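Local coordinates for protein flavin-dependent monooxygenase, oxygenase subunit HsaA (Mycobacterium tuberculosis, PDB 3AFE) that probably catalyses the ortho-hydroxylation of a phenolic secosteroid, 3-HSA, with reduced FMN and oxygen during cholesterol breakdown, at residues A[291-296]-A[327-332]; A[70-75]-A[241-246]; A[251-256]-A[338-343]. All coordinates share one frame; numbering follows the deposited sequence.

Three helices of the C-terminal domain connect the contacts. Contact 1 pairs helix 277-308 with helix 316-343. Contact 3 pairs helix 316-343 with helix 233-266. Contact 2 joins helix 233-266 to helix 65-76 of the N-terminal domain. Contacts 1 and 2 touch, with centres about 11 Å apart: T330 OG1 lies 2.9 Å from S242 OG, a probable hydrogen bond, and W294 packs on R73. The centre of contact 3 is about 16 Å from that of contact 1. Between side chains, probable FMN residues lie close: W84 about 5 Å from P244 of contact 2, and R263 about 7 Å from A343 and T347 about 8 Å from H256 of contact 3.

Contact 1. Residues A[291-296]-A[327-332]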
# COMPACT_ATOMS: atom_id res chain seq x y z
N ASP A 291 9.80 11.57 -9.18
CA ASP A 291 11.21 11.88 -9.32
C ASP A 291 12.04 10.59 -9.32
O ASP A 291 13.02 10.47 -10.06
CB ASP A 291 11.68 12.81 -8.20
CG ASP A 291 13.15 13.14 -8.31
OD1 ASP A 291 13.52 13.93 -9.20
OD2 ASP A 291 13.93 12.60 -7.50
N ALA A 292 11.63 9.63 -8.50
CA ALA A 292 12.35 8.38 -8.36
C ALA A 292 12.17 7.47 -9.59
O ALA A 292 13.12 6.82 -10.02
CB ALA A 292 11.95 7.65 -7.08
N ALA A 293 10.97 7.44 -10.14
CA ALA A 293 10.73 6.74 -11.39
C ALA A 293 11.67 7.30 -12.47
O ALA A 293 12.28 6.54 -13.22
CB ALA A 293 9.29 6.92 -11.83
N TRP A 294 11.79 8.62 -12.54
CA TRP A 294 12.63 9.23 -13.57
C TRP A 294 14.14 9.04 -13.33
O TRP A 294 14.86 8.68 -14.27
CB TRP A 294 12.28 10.70 -13.84
CG TRP A 294 12.96 11.23 -15.06
CD1 TRP A 294 14.00 12.10 -15.10
CD2 TRP A 294 12.66 10.90 -16.43
NE1 TRP A 294 14.37 12.34 -16.41
CE2 TRP A 294 13.56 11.62 -17.24
CE3 TRP A 294 11.71 10.07 -17.05
CZ2 TRP A 294 13.55 11.53 -18.64
CZ3 TRP A 294 11.70 10.00 -18.45
CH2 TRP A 294 12.61 10.73 -19.23
N ARG A 295 14.61 9.26 -12.10
CA ARG A 295 16.03 9.07 -11.79
C ARG A 295 16.53 7.72 -12.26
O ARG A 295 17.54 7.64 -12.95
CB ARG A 295 16.33 9.20 -10.29
CG ARG A 295 16.36 10.60 -9.75
CD ARG A 295 16.44 10.57 -8.22
NE ARG A 295 16.53 11.91 -7.65
CZ ARG A 295 17.57 12.72 -7.84
NH1 ARG A 295 18.60 12.33 -8.58
NH2 ARG A 295 17.58 13.93 -7.28
N GLN A 296 15.84 6.64 -11.89
CA GLN A 296 16.38 5.34 -12.26
C GLN A 296 16.06 4.91 -13.70
O GLN A 296 16.89 4.25 -14.33
CB GLN A 296 16.14 4.24 -11.21
CG GLN A 296 14.73 4.07 -10.76
CD GLN A 296 14.64 3.38 -9.41
OE1 GLN A 296 13.55 3.07 -8.95
NE2 GLN A 296 15.79 3.14 -8.76
N VAL A 327 9.92 -1.30 -15.21
CA VAL A 327 8.52 -1.66 -14.96
C VAL A 327 8.07 -1.03 -13.66
O VAL A 327 6.87 -0.88 -13.40
CB VAL A 327 8.28 -3.18 -14.88
CG1 VAL A 327 8.79 -3.86 -16.15
CG2 VAL A 327 8.91 -3.76 -13.62
N ARG A 328 9.06 -0.68 -12.85
CA ARG A 328 8.85 -0.13 -11.53
C ARG A 328 8.53 1.35 -11.68
O ARG A 328 7.70 1.89 -10.95
CB ARG A 328 10.12 -0.34 -10.70
CG ARG A 328 9.88 -0.72 -9.26
CD ARG A 328 9.25 0.42 -8.53
NE ARG A 328 8.87 0.08 -7.17
CZ ARG A 328 8.49 -1.12 -6.75
NH1 ARG A 328 8.43 -2.15 -7.59
NH2 ARG A 328 8.16 -1.29 -5.47
N ALA A 329 9.20 2.00 -12.62
CA ALA A 329 8.90 3.39 -12.97
C ALA A 329 7.45 3.53 -13.42
O ALA A 329 6.74 4.45 -13.00
CB ALA A 329 9.84 3.87 -14.06
N THR A 330 7.03 2.64 -14.31
CA THR A 330 5.65 2.66 -14.78
C THR A 330 4.69 2.57 -13.61
O THR A 330 3.78 3.39 -13.49
CB THR A 330 5.36 1.52 -15.77
OG1 THR A 330 5.92 1.86 -17.04
CG2 THR A 330 3.87 1.33 -15.92
N GLY A 331 4.91 1.61 -12.72
CA GLY A 331 4.09 1.43 -11.53
C GLY A 331 4.00 2.65 -10.62
O GLY A 331 2.92 2.98 -10.12
N ARG A 332 5.14 3.31 -10.39
CA ARG A 332 5.22 4.48 -9.52
C ARG A 332 4.47 5.66 -10.08
O ARG A 332 3.80 6.39 -9.36
CB ARG A 332 6.67 4.89 -9.34
CG ARG A 332 7.38 4.06 -8.33
CD ARG A 332 8.87 4.26 -8.41
NE ARG A 332 9.53 3.35 -7.49
CZ ARG A 332 10.84 3.25 -7.38
NH1 ARG A 332 11.61 4.03 -8.12
NH2 ARG A 332 11.37 2.40 -6.52
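Q296 and R332 point at each other across two nearly antiparallel helices. Their side chains cross at about a right angle, but their flat ends are nearly parallel, 19° apart, and Q296 OE1 comes to the guanidinium edge, near its plane. R332 starts with CG beside its backbone N (chi1 -81°) and runs extended from CG to NE. This carries the guanidinium across to helix 277-308. NH1 donates to Q296 OE1, but the bond is far from straight, and its modelled length of 2.3 Å is too short to be trusted in detail. R332 NH1 is also 3.7 Å from A292 O. The methyl of A292 sits beside it, with CB 3.8 Å from R332 NH1.

Between A292 and Q296, A293 faces A329, and these small residues let the backbones come close. A293 CA and A329 CA are 4.1 Å apart. The two methyls meet directly, A293 CB to A329 CB at 3.8 Å. A329 CB also rests 3.7 Å from A293 O. R332 CB lies 4.1 Å from A293 CB. The short axes approach to 8.6 Å at 161°. Both helices belong to the helical C-terminal domain of the acyl-CoA dehydrogenase fold.

The contact is buried against the second subunit. D289 of that subunit forms salt bridges with R332 and with R328, and probably balances the R332 charge. If the modelled bond to Q296 is real, one guanidinium links the helix pair to the subunit interface; the salt bridge to D289 of the second subunit is the firmer tie.

Contact 2. Residues A[70-75]-A[241-246]; sequences EATRRL and ISAPIV
T72 and A243 make the closest van der Waals contact, with T72 OG1 3.5 Å from A243 CB. The threonine places OG1 between its backbone N and carbonyl carbon (chi1 74°), facing helix 233-266. The hydroxyl is hydrogen-bonded to F69 O, so it presents itself to A243 as packing surface. P244 extends this patch, with CD 4.2 Å from T72 OG1. R73 adds its backbone and aliphatic part: its CA lies 4.2 Å from A243 O, and its CG only grazes the backbone, 4.5 Å from V246 C. The helices run in roughly the same direction, 40° apart. Segment 241-246 is kinked where the N of P244 makes no bond to the preceding turn. The P244 side chain is about 5 Å from that of W84, a probable FMN-binding residue.

The ionic interactions stay within helix 65-76. R73 grips E70 side-on, NE to OE2 at 3.0 Å and NH2 to OE1 at 3.0 Å. R74 NE also reaches E70 OE1, at 2.8 Å, from the same face of the carboxylate as R73 NH2. R74 has a second acid partner in D17.

Cation-pi contacts hold the far end of R73, to Y250 and W294.

The contact joins the N-terminal and C-terminal helical domains. Neutral packing makes up the direct contact between the helices, while the carboxylate of E70 fixes the R73 guanidinium and probably offsets its charge beside the aromatic rings.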
# COMPACT_ATOMS: atom_id res chain seq x y z
N GLU A 70 13.99 12.13 -22.74
CA GLU A 70 13.59 13.42 -22.16
C GLU A 70 12.52 14.12 -22.99
O GLU A 70 11.61 14.73 -22.44
CB GLU A 70 14.79 14.35 -21.98
CG GLU A 70 14.41 15.81 -21.68
CD GLU A 70 13.64 15.99 -20.36
OE1 GLU A 70 13.14 17.11 -20.10
OE2 GLU A 70 13.53 15.02 -19.58
N ALA A 71 12.65 14.04 -24.32
CA ALA A 71 11.73 14.76 -25.20
C ALA A 71 10.35 14.14 -25.16
O ALA A 71 9.34 14.84 -25.11
CB ALA A 71 12.27 14.80 -26.62
N THR A 72 10.30 12.81 -25.17
CA THR A 72 9.04 12.11 -25.04
C THR A 72 8.38 12.40 -23.69
O THR A 72 7.16 12.52 -23.59
CB THR A 72 9.22 10.58 -25.20
OG1 THR A 72 9.84 10.03 -24.04
CG2 THR A 72 10.07 10.27 -26.43
N ARG A 73 9.19 12.52 -22.64
CA ARG A 73 8.64 12.87 -21.34
C ARG A 73 7.95 14.22 -21.45
O ARG A 73 6.81 14.36 -21.05
CB ARG A 73 9.73 12.89 -20.27
CG ARG A 73 9.21 12.97 -18.85
CD ARG A 73 10.32 13.34 -17.91
NE ARG A 73 10.85 14.66 -18.24
CZ ARG A 73 10.35 15.79 -17.76
NH1 ARG A 73 9.32 15.76 -16.93
NH2 ARG A 73 10.88 16.96 -18.11
N ARG A 74 8.64 15.20 -22.02
CA ARG A 74 8.05 16.52 -22.20
C ARG A 74 6.77 16.48 -23.02
O ARG A 74 5.78 17.13 -22.67
CB ARG A 74 9.04 17.49 -22.85
CG ARG A 74 10.26 17.80 -22.00
CD ARG A 74 11.15 18.75 -22.74
NE ARG A 74 12.44 18.88 -22.09
CZ ARG A 74 13.37 19.74 -22.46
NH1 ARG A 74 13.14 20.55 -23.49
NH2 ARG A 74 14.54 19.80 -21.82
N LEU A 75 6.77 15.75 -24.13
CA LEU A 75 5.57 15.72 -24.96
C LEU A 75 4.43 15.04 -24.19
O LEU A 75 3.29 15.50 -24.19
CB LEU A 75 5.84 15.02 -26.30
CG LEU A 75 6.81 15.62 -27.34
CD1 LEU A 75 7.14 14.57 -28.39
CD2 LEU A 75 6.32 16.91 -28.02
N ILE A 241 8.40 2.70 -23.84
CA ILE A 241 7.07 2.59 -23.23
C ILE A 241 6.95 3.33 -21.89
O ILE A 241 5.90 3.89 -21.58
CB ILE A 241 6.66 1.11 -22.97
CG1 ILE A 241 6.49 0.36 -24.28
CG2 ILE A 241 5.37 1.08 -22.18
CD1 ILE A 241 5.78 1.17 -25.37
N SER A 242 8.01 3.31 -21.09
CA SER A 242 7.89 3.88 -19.75
C SER A 242 8.07 5.39 -19.72
O SER A 242 7.33 6.07 -19.02
CB SER A 242 8.82 3.18 -18.75
OG SER A 242 8.40 1.85 -18.52
N ALA A 243 9.02 5.90 -20.49
CA ALA A 243 9.31 7.33 -20.49
C ALA A 243 8.06 8.19 -20.61
O ALA A 243 7.81 9.04 -19.76
CB ALA A 243 10.32 7.68 -21.56
N PRO A 244 7.25 7.97 -21.67
CA PRO A 244 6.03 8.78 -21.85
C PRO A 244 5.08 8.66 -20.67
O PRO A 244 4.48 9.65 -20.26
CB PRO A 244 5.38 8.17 -23.09
CG PRO A 244 6.47 7.42 -23.78
CD PRO A 244 7.39 6.95 -22.72
N ILE A 245 4.93 7.46 -20.12
CA ILE A 245 4.09 7.29 -18.94
C ILE A 245 4.57 8.17 -17.77
O ILE A 245 3.77 8.84 -17.12
CB ILE A 245 3.99 5.81 -18.52
CG1 ILE A 245 3.35 4.99 -19.66
CG2 ILE A 245 3.21 5.69 -17.22
CD1 ILE A 245 2.96 3.55 -19.31
N VAL A 246 5.88 8.19 -17.53
CA VAL A 246 6.41 9.05 -16.47
C VAL A 246 6.10 10.51 -16.79
O VAL A 246 5.75 11.30 -15.90
CB VAL A 246 7.93 8.84 -16.27
CG1 VAL A 246 8.44 9.74 -15.16
CG2 VAL A 246 8.22 7.37 -15.96

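Contact 3. Residues A[251-256]-A[338-343]; sequences GAYAAH and DRLFEA
H256 holds CG anti to its backbone N (chi1 173°), and L340 holds CG beside its backbone N (chi1 -65°); these torsions bring the imidazole and the leucine methyls together between the helices. Both helices belong to the C-terminal helical bundle of the acyl-CoA dehydrogenase fold. They run nearly parallel, with short axes 25° apart and 9.4 Å at closest approach. Helix 277-308 follows the first in sequence and lies against Y253, H256 and A343.

L340 is the central side chain of the contact, and its two methyl branches do different work. CD1 is pushed against the backbone of the facing helix, 3.5 Å from Y253 CA. It also meets Y253 CB at 3.9 Å and comes near the edge of the tyrosine ring, close to its plane. The methyl of A252 borders the same branch. CD2 turns to the imidazole instead and touches H256 CD2 at 3.4 Å.

The H256 ring reaches from L340 to A343, one turn on. The carbonyl oxygen of L340 is placed over one ring face. Its distance to H256 ND1 is 3.5 Å, but the angle is poor and the pair is not hydrogen-bonded. ND1 is instead bonded to S344 OG, which follows segment 338-343 directly and probably sets the rotation of the ring. I355 of helix 354-365 also packs on H256.

The first bond of the Y253 side chain points away from helix 316-343, though CB still touches L340; the OH is hydrogen-bonded to E384 of the second subunit. The interior contact is thus continuous with a subunit interface. T347 and R263, probable FMN-binding residues, lie near H256 and A343. At this end of the contact the methyl of A343 approaches the imidazole obliquely, its CB 3.5 Å from H256 CE1.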
# COMPACT_ATOMS: atom_id res chain seq x y z
N GLY A 251 2.70 15.51 -15.95
CA GLY A 251 1.60 16.35 -16.38
C GLY A 251 0.53 16.42 -15.32
O GLY A 251 0.11 17.51 -14.95
N ALA A 252 0.10 15.26 -14.83
CA ALA A 252 -0.90 15.20 -13.78
C ALA A 252 -0.44 15.95 -12.54
O ALA A 252 -1.19 16.75 -11.98
CB ALA A 252 -1.22 13.75 -13.43
N TYR A 253 0.80 15.72 -12.14
CA TYR A 253 1.34 16.40 -10.97
C TYR A 253 1.10 17.92 -11.00
O TYR A 253 0.57 18.48 -10.04
CB TYR A 253 2.83 16.10 -10.78
CG TYR A 253 3.43 16.78 -9.56
CD1 TYR A 253 3.30 16.21 -8.29
CD2 TYR A 253 4.10 17.99 -9.67
CE1 TYR A 253 3.84 16.81 -7.18
CE2 TYR A 253 4.65 18.60 -8.56
CZ TYR A 253 4.51 18.01 -7.31
OH TYR A 253 5.05 18.63 -6.19
N ALA A 254 1.48 18.57 -12.10
CA ALA A 254 1.31 20.02 -12.25
C ALA A 254 -0.16 20.45 -12.37
O ALA A 254 -0.54 21.52 -11.90
CB ALA A 254 2.13 20.55 -13.45
N ALA A 255 -0.97 19.62 -13.02
CA ALA A 255 -2.39 19.93 -13.11
C ALA A 255 -2.93 19.97 -11.69
O ALA A 255 -3.56 20.94 -11.28
CB ALA A 255 -3.12 18.89 -13.93
N HIS A 256 -2.63 18.92 -10.92
CA HIS A 256 -3.14 18.84 -9.57
C HIS A 256 -2.64 20.00 -8.70
O HIS A 256 -3.44 20.69 -8.06
CB HIS A 256 -2.83 17.50 -8.92
CG HIS A 256 -3.20 17.46 -7.47
ND1 HIS A 256 -4.50 17.59 -7.03
CD2 HIS A 256 -2.43 17.36 -6.36
CE1 HIS A 256 -4.52 17.55 -5.71
NE2 HIS A 256 -3.28 17.41 -5.28
N ASP A 338 -2.82 8.13 -9.78
CA ASP A 338 -4.06 7.74 -9.11
C ASP A 338 -4.34 8.65 -7.92
O ASP A 338 -5.47 9.09 -7.69
CB ASP A 338 -4.01 6.28 -8.64
CG ASP A 338 -4.23 5.28 -9.78
OD1 ASP A 338 -4.24 5.71 -10.95
OD2 ASP A 338 -4.41 4.07 -9.48
N ARG A 339 -3.29 8.92 -7.14
CA ARG A 339 -3.44 9.69 -5.91
C ARG A 339 -3.74 11.16 -6.20
O ARG A 339 -4.64 11.75 -5.59
CB ARG A 339 -2.20 9.54 -5.01
CG ARG A 339 -2.39 8.50 -3.90
CD ARG A 339 -1.11 8.22 -3.14
NE ARG A 339 -0.27 7.22 -3.81
CZ ARG A 339 0.93 6.84 -3.37
NH1 ARG A 339 1.61 5.92 -4.06
NH2 ARG A 339 1.45 7.36 -2.27
N LEU A 340 -3.00 11.73 -7.14
CA LEU A 340 -3.21 13.11 -7.56
C LEU A 340 -4.62 13.30 -8.09
O LEU A 340 -5.30 14.28 -7.74
CB LEU A 340 -2.19 13.49 -8.63
CG LEU A 340 -0.75 13.49 -8.12
CD1 LEU A 340 0.23 13.55 -9.28
CD2 LEU A 340 -0.53 14.65 -7.16
N PHE A 341 -5.05 12.37 -8.94
CA PHE A 341 -6.36 12.41 -9.57
C PHE A 341 -7.51 12.33 -8.55
O PHE A 341 -8.44 13.13 -8.59
CB PHE A 341 -6.48 11.33 -10.64
CG PHE A 341 -7.89 11.11 -11.13
CD1 PHE A 341 -8.51 12.06 -11.92
CD2 PHE A 341 -8.57 9.96 -10.81
CE1 PHE A 341 -9.80 11.86 -12.37
CE2 PHE A 341 -9.86 9.75 -11.27
CZ PHE A 341 -10.47 10.71 -12.04
N GLU A 342 -7.44 11.36 -7.64
CA GLU A 342 -8.38 11.29 -6.52
C GLU A 342 -8.45 12.64 -5.79
O GLU A 342 -9.52 13.21 -5.62
CB GLU A 342 -7.97 10.18 -5.52
CG GLU A 342 -8.87 10.05 -4.29
CD GLU A 342 -8.31 9.09 -3.21
OE1 GLU A 342 -7.07 8.92 -3.11
OE2 GLU A 342 -9.13 8.51 -2.44
N ALA A 343 -7.29 13.14 -5.37
CA ALA A 343 -7.19 14.39 -4.62
C ALA A 343 -7.78 15.60 -5.35
O ALA A 343 -8.31 16.51 -4.72
CB ALA A 343 -5.74 14.67 -4.24